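PDB 4HAM: Lmo2241 protein from Listeria monocytogenes, which probably binds DNA and regulates transcription as a winged helix-turn-helix protein of the GntR family. Local coordinates for residues Phe5-Lys10 and Tyr16-Gln21; Leu39-Phe44 and Lys57-Leu62; Ile68-Val71 and Gly75-Ile78. All coordinates share one frame; numbering follows the deposited sequence. Where two conformers were deposited one is given.

Contact 1. Residues Phe5-Lys10 and Tyr16-Gln21; sequences FTINTK and YEQIVQ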
ATOM      1  N   PHE A   5     -18.802   9.423  -8.697  1.00 25.84           N
ATOM      2  CA  PHE A   5     -17.461   9.791  -8.275  1.00 25.11           C
ATOM      3  C   PHE A   5     -16.510   9.913  -9.455  1.00 26.10           C
ATOM      4  O   PHE A   5     -16.830   9.576 -10.593  1.00 26.34           O
ATOM      5  CB  PHE A   5     -16.908   8.792  -7.238  1.00 25.10           C
ATOM      6  CG  PHE A   5     -17.008   7.347  -7.664  1.00 25.29           C
ATOM      7  CD1 PHE A   5     -16.093   6.805  -8.558  1.00 25.30           C
ATOM      8  CD2 PHE A   5     -18.012   6.528  -7.158  1.00 34.04           C
ATOM      9  CE1 PHE A   5     -16.176   5.467  -8.949  1.00 29.24           C
ATOM     10  CE2 PHE A   5     -18.104   5.183  -7.537  1.00 34.89           C
ATOM     11  CZ  PHE A   5     -17.182   4.657  -8.435  1.00 32.69           C
ATOM     12  N   THR A   6     -15.326  10.410  -9.159  1.00 28.09           N
ATOM     13  CA  THR A   6     -14.293  10.576 -10.156  1.00 30.72           C
ATOM     14  C   THR A   6     -13.523   9.281 -10.362  1.00 25.14           C
ATOM     15  O   THR A   6     -13.149   8.618  -9.409  1.00 24.83           O
ATOM     16  CB  THR A   6     -13.332  11.657  -9.685  1.00 26.13           C
ATOM     17  OG1 THR A   6     -13.981  12.925  -9.829  1.00 25.39           O
ATOM     18  CG2 THR A   6     -12.029  11.629 -10.489  1.00 29.31           C
ATOM     19  N   ILE A   7     -13.311   8.916 -11.617  1.00 25.72           N
ATOM     20  CA  ILE A   7     -12.424   7.807 -11.943  1.00 26.09           C
ATOM     21  C   ILE A   7     -11.246   8.364 -12.750  1.00 26.91           C
ATOM     22  O   ILE A   7     -11.444   9.137 -13.690  1.00 30.97           O
ATOM     23  CB  ILE A   7     -13.169   6.719 -12.739  1.00 29.44           C
ATOM     24  CG1 ILE A   7     -14.143   5.977 -11.825  1.00 29.79           C
ATOM     25  CG2 ILE A   7     -12.191   5.710 -13.310  1.00 34.61           C
ATOM     26  CD1 ILE A   7     -14.895   4.891 -12.523  1.00 33.04           C
ATOM     27  N   ASN A   8     -10.030   7.980 -12.366  1.00 28.22           N
ATOM     28  CA  ASN A   8      -8.810   8.468 -13.000  1.00 34.00           C
ATOM     29  C   ASN A   8      -8.162   7.338 -13.784  1.00 37.78           C
ATOM     30  O   ASN A   8      -7.612   6.406 -13.204  1.00 35.39           O
ATOM     31  CB  ASN A   8      -7.845   9.005 -11.937  1.00 37.44           C
ATOM     32  CG  ASN A   8      -6.508   9.456 -12.518  1.00 41.63           C
ATOM     33  OD1 ASN A   8      -6.338   9.570 -13.732  1.00 42.36           O
ATOM     34  ND2 ASN A   8      -5.551   9.725 -11.637  1.00 42.02           N
ATOM     35  N   THR A   9      -8.239   7.420 -15.105  1.00 36.77           N
ATOM     36  CA  THR A   9      -7.779   6.329 -15.953  1.00 42.24           C
ATOM     37  C   THR A   9      -6.249   6.242 -16.039  1.00 42.57           C
ATOM     38  O   THR A   9      -5.707   5.269 -16.560  1.00 44.15           O
ATOM     39  CB  THR A   9      -8.373   6.446 -17.360  1.00 46.66           C
ATOM     40  OG1 THR A   9      -7.931   7.671 -17.951  1.00 46.11           O
ATOM     41  CG2 THR A   9      -9.890   6.451 -17.288  1.00 46.63           C
ATOM     42  N   LYS A  10      -5.558   7.253 -15.521  1.00 40.49           N
ATOM     43  CA  LYS A  10      -4.099   7.226 -15.482  1.00 46.86           C
ATOM     44  C   LYS A  10      -3.560   6.871 -14.092  1.00 43.68           C
ATOM     45  O   LYS A  10      -2.359   6.930 -13.841  1.00 46.13           O
ATOM     46  CB  LYS A  10      -3.523   8.554 -15.980  1.00 53.42           C
ATOM     47  CG  LYS A  10      -3.695   8.758 -17.478  1.00 59.37           C
ATOM     48  CD  LYS A  10      -2.994  10.019 -17.962  1.00 66.51           C
ATOM     49  CE  LYS A  10      -3.202  10.219 -19.457  1.00 72.15           C
ATOM     50  NZ  LYS A  10      -2.489  11.425 -19.968  1.00 75.82           N
ATOM     51  N   TYR A  16     -11.410  -1.177 -11.659  1.00 18.05           N
ATOM     52  CA  TYR A  16     -12.272  -1.943 -10.757  1.00 21.90           C
ATOM     53  C   TYR A  16     -11.921  -1.611  -9.293  1.00 22.19           C
ATOM     54  O   TYR A  16     -12.811  -1.499  -8.449  1.00 23.38           O
ATOM     55  CB  TYR A  16     -12.222  -3.461 -11.041  1.00 22.31           C
ATOM     56  CG  TYR A  16     -11.124  -4.192 -10.300  1.00 28.98           C
ATOM     57  CD1 TYR A  16     -11.362  -4.774  -9.055  1.00 30.44           C
ATOM     58  CD2 TYR A  16      -9.846  -4.287 -10.835  1.00 33.93           C
ATOM     59  CE1 TYR A  16     -10.361  -5.425  -8.371  1.00 31.79           C
ATOM     60  CE2 TYR A  16      -8.837  -4.942 -10.157  1.00 33.46           C
ATOM     61  CZ  TYR A  16      -9.102  -5.510  -8.927  1.00 40.41           C
ATOM     62  OH  TYR A  16      -8.094  -6.163  -8.248  1.00 47.17           O
ATOM     63  N   GLU A  17     -10.635  -1.421  -9.018  0.55 23.34           N
ATOM     64  CA  GLU A  17     -10.180  -1.124  -7.667  0.55 23.15           C
ATOM     65  C   GLU A  17     -10.609   0.271  -7.223  0.55 22.91           C
ATOM     66  O   GLU A  17     -10.913   0.495  -6.051  0.55 22.86           O
ATOM     67  CB  GLU A  17      -8.657  -1.281  -7.561  0.55 26.38           C
ATOM     68  CG  GLU A  17      -8.120  -1.046  -6.164  0.55 29.81           C
ATOM     69  CD  GLU A  17      -6.694  -1.510  -5.988  0.55 42.46           C
ATOM     70  OE1 GLU A  17      -6.022  -1.773  -7.008  0.55 45.34           O
ATOM     71  OE2 GLU A  17      -6.244  -1.622  -4.828  0.55 45.80           O
ATOM     72  N   GLN A  18     -10.629   1.212  -8.163  1.00 24.63           N
ATOM     73  CA  GLN A  18     -11.085   2.564  -7.876  1.00 19.31           C
ATOM     74  C   GLN A  18     -12.546   2.519  -7.445  1.00 22.85           C
ATOM     75  O   GLN A  18     -12.944   3.183  -6.478  1.00 21.75           O
ATOM     76  CB  GLN A  18     -10.893   3.466  -9.102  1.00 18.82           C
ATOM     77  CG  GLN A  18      -9.437   3.765  -9.383  1.00 22.38           C
ATOM     78  CD  GLN A  18      -9.244   4.743 -10.524  1.00 26.97           C
ATOM     79  OE1 GLN A  18      -9.892   5.787 -10.572  1.00 26.29           O
ATOM     80  NE2 GLN A  18      -8.351   4.407 -11.450  1.00 25.92           N
ATOM     81  N   ILE A  19     -13.333   1.705  -8.150  1.00 17.38           N
ATOM     82  CA  ILE A  19     -14.743   1.518  -7.806  1.00 18.47           C
ATOM     83  C   ILE A  19     -14.895   0.903  -6.430  1.00 17.80           C
ATOM     84  O   ILE A  19     -15.694   1.380  -5.622  1.00 18.78           O
ATOM     85  CB  ILE A  19     -15.455   0.648  -8.848  1.00 17.10           C
ATOM     86  CG1 ILE A  19     -15.463   1.390 -10.195  1.00 21.02           C
ATOM     87  CG2 ILE A  19     -16.884   0.327  -8.409  1.00 16.96           C
ATOM     88  CD1 ILE A  19     -16.015   0.545 -11.336  1.00 23.62           C
ATOM     89  N   VAL A  20     -14.131  -0.154  -6.163  1.00 18.32           N
ATOM     90  CA  VAL A  20     -14.158  -0.773  -4.834  1.00 21.35           C
ATOM     91  C   VAL A  20     -13.854   0.272  -3.756  1.00 23.06           C
ATOM     92  O   VAL A  20     -14.559   0.382  -2.750  1.00 19.34           O
ATOM     93  CB  VAL A  20     -13.129  -1.916  -4.717  1.00 16.95           C
ATOM     94  CG1 VAL A  20     -13.012  -2.403  -3.252  1.00 17.70           C
ATOM     95  CG2 VAL A  20     -13.500  -3.061  -5.655  1.00 18.03           C
ATOM     96  N   GLN A  21     -12.813   1.064  -3.979  1.00 19.83           N
ATOM     97  CA  GLN A  21     -12.355   1.973  -2.923  1.00 19.48           C
ATOM     98  C   GLN A  21     -13.283   3.168  -2.733  1.00 21.35           C
ATOM     99  O   GLN A  21     -13.438   3.655  -1.620  1.00 23.70           O
ATOM    100  CB  GLN A  21     -10.905   2.429  -3.155  1.00 18.64           C
ATOM    101  CG  GLN A  21      -9.863   1.292  -3.073  1.00 25.76           C
ATOM    102  CD  GLN A  21      -9.717   0.733  -1.661  1.00 30.01           C
ATOM    103  OE1 GLN A  21     -10.385  -0.234  -1.288  1.00 26.46           O
ATOM    104  NE2 GLN A  21      -8.858   1.357  -0.867  1.00 28.26           N
TER
HETATM  105  O   HOH W   1     -11.026   7.118  -8.240  1.00 29.58           O
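Gln-18 OE1 accepts two hydrogen bonds: from the backbone N of Asn-8 over 2.8 Å, and over 2.9 Å from a water that also donates to Thr-6 O. The bond from Asn-8 N lies in the carbonyl plane of the Gln-18 amide, on a lone pair, and is nearly straight at 164°. The other end of the same amide returns the bond, for Gln-18 NE2 donates to Asn-8 O over 2.8 Å. That acceptor lies close to the plane of the amide, although NE2 itself stands above the carbonyl plane of Asn-8, 37° out of it. One glutamine side chain thus reads both backbone polar atoms of a single residue, much as a neighbouring strand would. It can do so because its chain is extended beyond CG (chi2 -175°), which carries the flat group clear of helix 15-29. NE2 has a second acceptor in Leu-13 O, so both ends of the amide are engaged.

Hydrocarbon surrounds this grip. Ile-7 uses its two branches differently: CG2 lies against the amide oxygen, Gln-18 OE1, at 3.6 Å, while CD1 at the end of the other branch makes an apolar contact with Ile-19 CG1 at 4.2 Å. Phe-5 brings the CZ corner of its ring to Ile-19 CA at 4.0 Å, crossing that side chain at about a right angle, and both residues also touch Phe-44 of helix 41-48. Beyond the grip, Asn-8 OD1 accepts from Lys-10 N in an Asx turn.

With a buried side-chain amide supplying donor and acceptor together, a segment without regular secondary structure is held alongside helix 15-29, the first helix of the winged-helix domain, by paired bonds that satisfy that amide.

Contact 2. Residues Leu39-Phe44 and Lys57-Leu62; sequences LSIREF and KAYQEL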
ATOM      1  N   LEU A  39     -26.879   0.616  -7.012  1.00 20.43           N
ATOM      2  CA  LEU A  39     -27.179   0.307  -8.398  1.00 19.17           C
ATOM      3  C   LEU A  39     -26.770  -1.106  -8.756  1.00 23.45           C
ATOM      4  O   LEU A  39     -25.772  -1.627  -8.255  1.00 22.46           O
ATOM      5  CB  LEU A  39     -26.457   1.281  -9.326  1.00 18.27           C
ATOM      6  CG  LEU A  39     -26.900   2.735  -9.259  1.00 23.46           C
ATOM      7  CD1 LEU A  39     -26.092   3.537 -10.269  1.00 21.69           C
ATOM      8  CD2 LEU A  39     -28.399   2.855  -9.531  1.00 25.73           C
ATOM      9  N   SER A  40     -27.538  -1.726  -9.640  1.00 20.70           N
ATOM     10  CA  SER A  40     -27.163  -3.026 -10.128  1.00 20.59           C
ATOM     11  C   SER A  40     -25.914  -2.840 -10.976  1.00 21.15           C
ATOM     12  O   SER A  40     -25.591  -1.718 -11.381  1.00 19.11           O
ATOM     13  CB  SER A  40     -28.281  -3.617 -10.983  1.00 26.64           C
ATOM     14  OG  SER A  40     -28.386  -2.897 -12.208  1.00 27.53           O
ATOM     15  N   ILE A  41     -25.220  -3.941 -11.243  1.00 21.56           N
ATOM     16  CA  ILE A  41     -24.026  -3.910 -12.076  1.00 22.71           C
ATOM     17  C   ILE A  41     -24.303  -3.214 -13.401  1.00 23.80           C
ATOM     18  O   ILE A  41     -23.560  -2.328 -13.791  1.00 19.83           O
ATOM     19  CB  ILE A  41     -23.485  -5.326 -12.326  1.00 27.87           C
ATOM     20  CG1 ILE A  41     -22.916  -5.892 -11.027  1.00 26.61           C
ATOM     21  CG2 ILE A  41     -22.421  -5.307 -13.410  1.00 24.75           C
ATOM     22  CD1 ILE A  41     -22.457  -7.322 -11.157  1.00 29.94           C
ATOM     23  N   ARG A  42     -25.384  -3.591 -14.076  1.00 23.81           N
ATOM     24  CA  ARG A  42     -25.672  -3.000 -15.388  1.00 26.28           C
ATOM     25  C   ARG A  42     -26.068  -1.529 -15.334  1.00 23.83           C
ATOM     26  O   ARG A  42     -25.625  -0.740 -16.174  1.00 25.00           O
ATOM     27  CB  ARG A  42     -26.706  -3.806 -16.164  1.00 25.71           C
ATOM     28  CG  ARG A  42     -26.147  -5.096 -16.736  1.00 30.71           C
ATOM     29  CD  ARG A  42     -27.239  -5.992 -17.297  1.00 36.62           C
ATOM     30  NE  ARG A  42     -26.680  -7.239 -17.797  1.00 40.87           N
ATOM     31  CZ  ARG A  42     -27.078  -8.450 -17.424  1.00 51.24           C
ATOM     32  NH1 ARG A  42     -28.056  -8.592 -16.539  1.00 51.68           N
ATOM     33  NH2 ARG A  42     -26.497  -9.523 -17.946  1.00 57.64           N
ATOM     34  N   GLU A  43     -26.884  -1.169 -14.347  1.00 19.17           N
ATOM     35  CA  GLU A  43     -27.300   0.222 -14.146  1.00 20.96           C
ATOM     36  C   GLU A  43     -26.079   1.082 -13.868  1.00 18.98           C
ATOM     37  O   GLU A  43     -25.938   2.185 -14.395  1.00 20.40           O
ATOM     38  CB  GLU A  43     -28.290   0.336 -12.970  1.00 21.88           C
ATOM     39  CG  GLU A  43     -29.681  -0.209 -13.251  1.00 32.53           C
ATOM     40  CD  GLU A  43     -30.528  -0.404 -11.983  1.00 42.08           C
ATOM     41  OE1 GLU A  43     -29.993  -0.358 -10.844  1.00 37.78           O
ATOM     42  OE2 GLU A  43     -31.751  -0.620 -12.126  1.00 52.63           O
ATOM     43  N   PHE A  44     -25.185   0.567 -13.036  1.00 18.07           N
ATOM     44  CA  PHE A  44     -24.016   1.328 -12.626  1.00 16.08           C
ATOM     45  C   PHE A  44     -23.060   1.497 -13.817  1.00 18.73           C
ATOM     46  O   PHE A  44     -22.581   2.602 -14.073  1.00 17.22           O
ATOM     47  CB  PHE A  44     -23.331   0.629 -11.459  1.00 21.98           C
ATOM     48  CG  PHE A  44     -22.287   1.454 -10.767  1.00 26.27           C
ATOM     49  CD1 PHE A  44     -22.281   2.833 -10.858  1.00 37.56           C
ATOM     50  CD2 PHE A  44     -21.310   0.842 -10.014  1.00 32.81           C
ATOM     51  CE1 PHE A  44     -21.302   3.586 -10.204  1.00 37.96           C
ATOM     52  CE2 PHE A  44     -20.331   1.587  -9.367  1.00 37.45           C
ATOM     53  CZ  PHE A  44     -20.327   2.954  -9.464  1.00 30.11           C
ATOM     54  N   LYS A  57     -16.504  -7.062 -11.673  1.00 25.79           N
ATOM     55  CA  LYS A  57     -15.273  -7.390 -10.963  1.00 22.40           C
ATOM     56  C   LYS A  57     -15.180  -6.614  -9.639  1.00 22.05           C
ATOM     57  O   LYS A  57     -14.803  -7.164  -8.600  1.00 21.75           O
ATOM     58  CB  LYS A  57     -14.089  -7.083 -11.875  1.00 25.26           C
ATOM     59  CG  LYS A  57     -12.740  -7.563 -11.388  1.00 32.09           C
ATOM     60  CD  LYS A  57     -11.744  -7.581 -12.552  1.00 39.73           C
ATOM     61  CE  LYS A  57     -10.302  -7.596 -12.052  1.00 47.71           C
ATOM     62  NZ  LYS A  57     -10.184  -8.391 -10.800  1.00 55.66           N
ATOM     63  N   ALA A  58     -15.538  -5.332  -9.684  1.00 19.09           N
ATOM     64  CA  ALA A  58     -15.549  -4.498  -8.496  1.00 17.87           C
ATOM     65  C   ALA A  58     -16.575  -4.977  -7.472  1.00 19.39           C
ATOM     66  O   ALA A  58     -16.287  -5.038  -6.280  1.00 19.24           O
ATOM     67  CB  ALA A  58     -15.840  -3.032  -8.880  1.00 16.77           C
ATOM     68  N   TYR A  59     -17.773  -5.297  -7.937  1.00 17.28           N
ATOM     69  CA  TYR A  59     -18.814  -5.785  -7.026  1.00 18.84           C
ATOM     70  C   TYR A  59     -18.447  -7.125  -6.399  1.00 21.16           C
ATOM     71  O   TYR A  59     -18.767  -7.386  -5.234  1.00 20.23           O
ATOM     72  CB  TYR A  59     -20.158  -5.899  -7.751  1.00 18.84           C
ATOM     73  CG  TYR A  59     -20.965  -4.602  -7.788  1.00 20.29           C
ATOM     74  CD1 TYR A  59     -22.354  -4.637  -7.754  1.00 22.05           C
ATOM     75  CD2 TYR A  59     -20.339  -3.359  -7.867  1.00 25.99           C
ATOM     76  CE1 TYR A  59     -23.106  -3.479  -7.795  1.00 21.46           C
ATOM     77  CE2 TYR A  59     -21.089  -2.180  -7.910  1.00 28.42           C
ATOM     78  CZ  TYR A  59     -22.477  -2.256  -7.871  1.00 26.77           C
ATOM     79  OH  TYR A  59     -23.250  -1.116  -7.903  1.00 25.21           O
ATOM     80  N   GLN A  60     -17.810  -7.996  -7.175  1.00 20.31           N
ATOM     81  CA  GLN A  60     -17.321  -9.267  -6.623  1.00 23.41           C
ATOM     82  C   GLN A  60     -16.299  -9.037  -5.511  1.00 23.49           C
ATOM     83  O   GLN A  60     -16.307  -9.720  -4.478  1.00 23.63           O
ATOM     84  CB  GLN A  60     -16.690 -10.136  -7.713  1.00 27.51           C
ATOM     85  CG  GLN A  60     -17.687 -10.737  -8.668  1.00 45.04           C
ATOM     86  CD  GLN A  60     -17.035 -11.653  -9.690  1.00 57.40           C
ATOM     87  OE1 GLN A  60     -15.925 -12.145  -9.481  1.00 59.86           O
ATOM     88  NE2 GLN A  60     -17.720 -11.874 -10.810  1.00 63.59           N
ATOM     89  N   GLU A  61     -15.412  -8.074  -5.726  1.00 21.63           N
ATOM     90  CA  GLU A  61     -14.393  -7.755  -4.732  1.00 21.78           C
ATOM     91  C   GLU A  61     -15.019  -7.095  -3.496  1.00 20.35           C
ATOM     92  O   GLU A  61     -14.653  -7.411  -2.357  1.00 20.83           O
ATOM     93  CB  GLU A  61     -13.295  -6.877  -5.340  1.00 21.80           C
ATOM     94  CG  GLU A  61     -12.195  -6.486  -4.356  1.00 25.18           C
ATOM     95  CD  GLU A  61     -11.468  -7.693  -3.764  1.00 32.26           C
ATOM     96  OE1 GLU A  61     -11.386  -8.756  -4.435  1.00 31.89           O
ATOM     97  OE2 GLU A  61     -10.968  -7.575  -2.621  1.00 31.38           O
ATOM     98  N   LEU A  62     -15.984  -6.209  -3.723  1.00 18.77           N
ATOM     99  CA  LEU A  62     -16.740  -5.617  -2.623  1.00 19.77           C
ATOM    100  C   LEU A  62     -17.493  -6.676  -1.794  1.00 21.62           C
ATOM    101  O   LEU A  62     -17.540  -6.586  -0.578  1.00 22.03           O
ATOM    102  CB  LEU A  62     -17.719  -4.564  -3.140  1.00 16.20           C
ATOM    103  CG  LEU A  62     -17.068  -3.233  -3.523  1.00 16.56           C
ATOM    104  CD1 LEU A  62     -17.993  -2.427  -4.422  1.00 15.88           C
ATOM    105  CD2 LEU A  62     -16.732  -2.462  -2.252  1.00 15.11           C
TER
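The ring of Tyr-59 meets Leu-39 O at its edge and in its plane, while Ile-41 and Phe-44 of helix 41-48 approach obliquely from one common side of that plane. From the other side come Ile-68 and Thr-76 of the beta hairpin, leaving the ring between helix and sheet. Ile-41 lays CG1 against Tyr-59 CD1 at 3.6 Å, the two side chains sliding past each other in opposite directions. Phe-44 carries CG opposite its backbone N (chi1 -168°), which brings the CD2 side of its ring to the tyrosine, 3.7 Å from Tyr-59 CE2 and 3.5 Å from Tyr-59 OH. The two aromatic planes are inclined to each other by roughly 40°, so they form neither a stack nor a T-shaped pair.

At the far end of the tyrosine its hydroxyl donates to Leu-39 O over a short 2.6 Å, tilted 31° from the carbonyl plane. This carbonyl belongs to the peptide that leads into Ser-40, the N-cap of helix 41-48. Ser-40 and Glu-43 complete a capping box: Ser-40 OG accepts from Glu-43 N at 3.1 Å, and Glu-43 OE1 accepts from Ser-40 N at 3.1 Å.

The peptide joining Leu-39 to Ser-40 is therefore held at both polar ends, its oxygen by a phenol of helix 52-64 and its N-H by the carboxylate of the capping box. In the helix-turn-helix formed by helices 41-48 and 52-64, this bond ties the start of the first helix to the side of the second, while Ile-41 and Phe-44 pack the ring beside it.

Contact 3. Residues Ile68-Val71 and Gly75-Ile78; sequences IITV and GTFI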
ATOM      1  N   ILE A  68     -20.570  -5.187   0.507  1.00 19.58           N
ATOM      2  CA  ILE A  68     -21.911  -5.282  -0.064  1.00 18.19           C
ATOM      3  C   ILE A  68     -22.402  -6.727  -0.030  1.00 23.50           C
ATOM      4  O   ILE A  68     -21.625  -7.654   0.207  1.00 19.80           O
ATOM      5  CB  ILE A  68     -21.961  -4.767  -1.527  1.00 22.29           C
ATOM      6  CG1 ILE A  68     -21.167  -5.688  -2.464  1.00 19.22           C
ATOM      7  CG2 ILE A  68     -21.463  -3.316  -1.626  1.00 23.41           C
ATOM      8  CD1 ILE A  68     -21.194  -5.248  -3.942  1.00 18.88           C
ATOM      9  N   ILE A  69     -23.698  -6.906  -0.264  1.00 24.38           N
ATOM     10  CA  ILE A  69     -24.317  -8.227  -0.295  1.00 24.21           C
ATOM     11  C   ILE A  69     -25.307  -8.276  -1.458  1.00 21.65           C
ATOM     12  O   ILE A  69     -26.070  -7.341  -1.675  1.00 21.70           O
ATOM     13  CB  ILE A  69     -25.038  -8.545   1.054  1.00 26.69           C
ATOM     14  CG1 ILE A  69     -25.669  -9.937   1.027  1.00 27.93           C
ATOM     15  CG2 ILE A  69     -26.081  -7.477   1.393  1.00 26.78           C
ATOM     16  CD1 ILE A  69     -24.662 -11.063   1.083  1.00 32.09           C
ATOM     17  N   THR A  70     -25.291  -9.367  -2.215  0.56 22.32           N
ATOM     18  CA  THR A  70     -26.210  -9.512  -3.336  0.56 23.19           C
ATOM     19  C   THR A  70     -27.297 -10.527  -3.008  0.56 25.64           C
ATOM     20  O   THR A  70     -27.008 -11.643  -2.581  0.56 26.96           O
ATOM     21  CB  THR A  70     -25.473  -9.932  -4.630  0.56 26.62           C
ATOM     22  OG1 THR A  70     -24.563  -8.896  -5.014  0.56 29.64           O
ATOM     23  CG2 THR A  70     -26.459 -10.165  -5.768  0.56 25.48           C
ATOM     24  N   VAL A  71     -28.548 -10.131  -3.199  1.00 23.96           N
ATOM     25  CA  VAL A  71     -29.672 -11.011  -2.933  1.00 21.63           C
ATOM     26  C   VAL A  71     -30.379 -11.270  -4.253  1.00 23.01           C
ATOM     27  O   VAL A  71     -30.944 -10.351  -4.851  1.00 22.63           O
ATOM     28  CB  VAL A  71     -30.653 -10.388  -1.925  1.00 22.69           C
ATOM     29  CG1 VAL A  71     -31.803 -11.359  -1.644  1.00 21.56           C
ATOM     30  CG2 VAL A  71     -29.921 -10.030  -0.639  1.00 25.94           C
ATOM     31  N   GLY A  75     -31.653  -7.458  -5.407  1.00 26.35           N
ATOM     32  CA  GLY A  75     -30.741  -6.348  -5.638  1.00 27.58           C
ATOM     33  C   GLY A  75     -29.443  -6.461  -4.871  1.00 25.80           C
ATOM     34  O   GLY A  75     -29.148  -7.504  -4.272  1.00 23.20           O
ATOM     35  N   THR A  76     -28.662  -5.381  -4.885  1.00 20.31           N
ATOM     36  CA  THR A  76     -27.385  -5.359  -4.186  1.00 21.29           C
ATOM     37  C   THR A  76     -27.461  -4.279  -3.113  1.00 23.20           C
ATOM     38  O   THR A  76     -27.923  -3.172  -3.380  1.00 21.91           O
ATOM     39  CB  THR A  76     -26.231  -5.057  -5.166  1.00 24.11           C
ATOM     40  OG1 THR A  76     -26.221  -6.051  -6.198  1.00 26.94           O
ATOM     41  CG2 THR A  76     -24.882  -5.060  -4.443  1.00 24.08           C
ATOM     42  N   PHE A  77     -27.012  -4.610  -1.905  1.00 21.97           N
ATOM     43  CA  PHE A  77     -27.206  -3.743  -0.743  1.00 20.91           C
ATOM     44  C   PHE A  77     -25.897  -3.569  -0.002  1.00 21.68           C
ATOM     45  O   PHE A  77     -25.014  -4.421  -0.098  1.00 22.19           O
ATOM     46  CB  PHE A  77     -28.226  -4.360   0.215  1.00 21.29           C
ATOM     47  CG  PHE A  77     -29.539  -4.681  -0.434  1.00 23.66           C
ATOM     48  CD1 PHE A  77     -30.545  -3.722  -0.502  1.00 24.39           C
ATOM     49  CD2 PHE A  77     -29.750  -5.923  -1.018  1.00 23.08           C
ATOM     50  CE1 PHE A  77     -31.753  -4.006  -1.121  1.00 25.16           C
ATOM     51  CE2 PHE A  77     -30.956  -6.221  -1.633  1.00 26.54           C
ATOM     52  CZ  PHE A  77     -31.958  -5.265  -1.693  1.00 25.54           C
ATOM     53  N   ILE A  78     -25.773  -2.480   0.751  1.00 22.49           N
ATOM     54  CA  ILE A  78     -24.635  -2.337   1.645  1.00 22.18           C
ATOM     55  C   ILE A  78     -24.783  -3.336   2.803  1.00 20.99           C
ATOM     56  O   ILE A  78     -25.843  -3.440   3.417  1.00 20.12           O
ATOM     57  CB  ILE A  78     -24.510  -0.898   2.189  1.00 24.12           C
ATOM     58  CG1 ILE A  78     -24.346   0.092   1.032  1.00 18.96           C
ATOM     59  CG2 ILE A  78     -23.353  -0.792   3.180  1.00 23.42           C
ATOM     60  CD1 ILE A  78     -23.193  -0.236   0.060  1.00 21.31           C
TER
HETATM   61  O   HOH W   2     -24.392  -7.679  -7.991  1.00 36.23           O
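The wing of the winged helix-turn-helix is the two-stranded hairpin formed by residues 68-71 and 75-78, which run antiparallel at 154°. Two hydrogen-bonded pairs close it. Ile-69 N donates to Phe-77 O over 2.8 Å and Phe-77 N answers to Ile-69 O, while nearer the tip Val-71 N donates to Gly-75 O over 2.9 Å and Gly-75 N donates back to Val-71 O. Gly-75 adopts a positive phi of 136°, a conformation suited to glycine, as the chain leaves the turn and enters the second strand.

The side chains of Ile-69, Val-71 and Phe-77 occupy one face. Phe-77 has CG anti to its carbonyl carbon (chi1 -55°), which lays the ring along the hairpin toward the tip, and its CE2 comes to 4.1 Å from Val-71 CG2. Behind the ring, Ile-69 CG2 touches Phe-77 CB at 4.0 Å.

On the other face Thr-70 and Thr-76 are paired. Each turns its hydroxyl beside its own backbone N, which puts Thr-70 OG1 and Thr-76 OG1 3.5 Å apart. There a single water is hydrogen-bonded to both, 3.0 Å from Thr-76 OG1, and in the conformer described Thr-70 OG1 also bonds to Glu-63 of helix 52-64. Toward the base the same face turns apolar: Ile-68 CD1 packs on Thr-76 CG2 at 3.7 Å. Although the Ile-68 and Ile-78 side chains diverge, Ile-78 CD1 bends back to Ile-68 CG2 at 3.9 Å. These two isoleucines and Thr-76 also pack on Ile-38 of strand 37-38.

The base of the hairpin is thus packed on helix 52-64 and strand 37-38, whereas in the outer half reciprocal backbone bonds and the Val-71 to Phe-77 contact hold the strands together, so that the wing projects while its root is packed into the domain.

How the contacts relate
The three contacts follow one another along the chain without overlap, and helix 52-64 connects them. Contact 1 and contact 2 have centres 13 Å apart and meet where Tyr-16, Ile-19 and Val-20 of helix 15-29 pack on Ala-58 and Lys-57. Contact 2 and contact 3 are closer, at 10 Å between centres, joined as Ile-68 presses on Tyr-59 and Leu-62. Contacts 1 and 3 do not touch; their nearest atoms stay about 8 Å apart. Helix 15-29, then the helix-turn-helix, then the wing, follows the winged-helix plan, with 5-10 laid on the first helix; one central helix, probably the recognition helix, is backed by its neighbours on different sides.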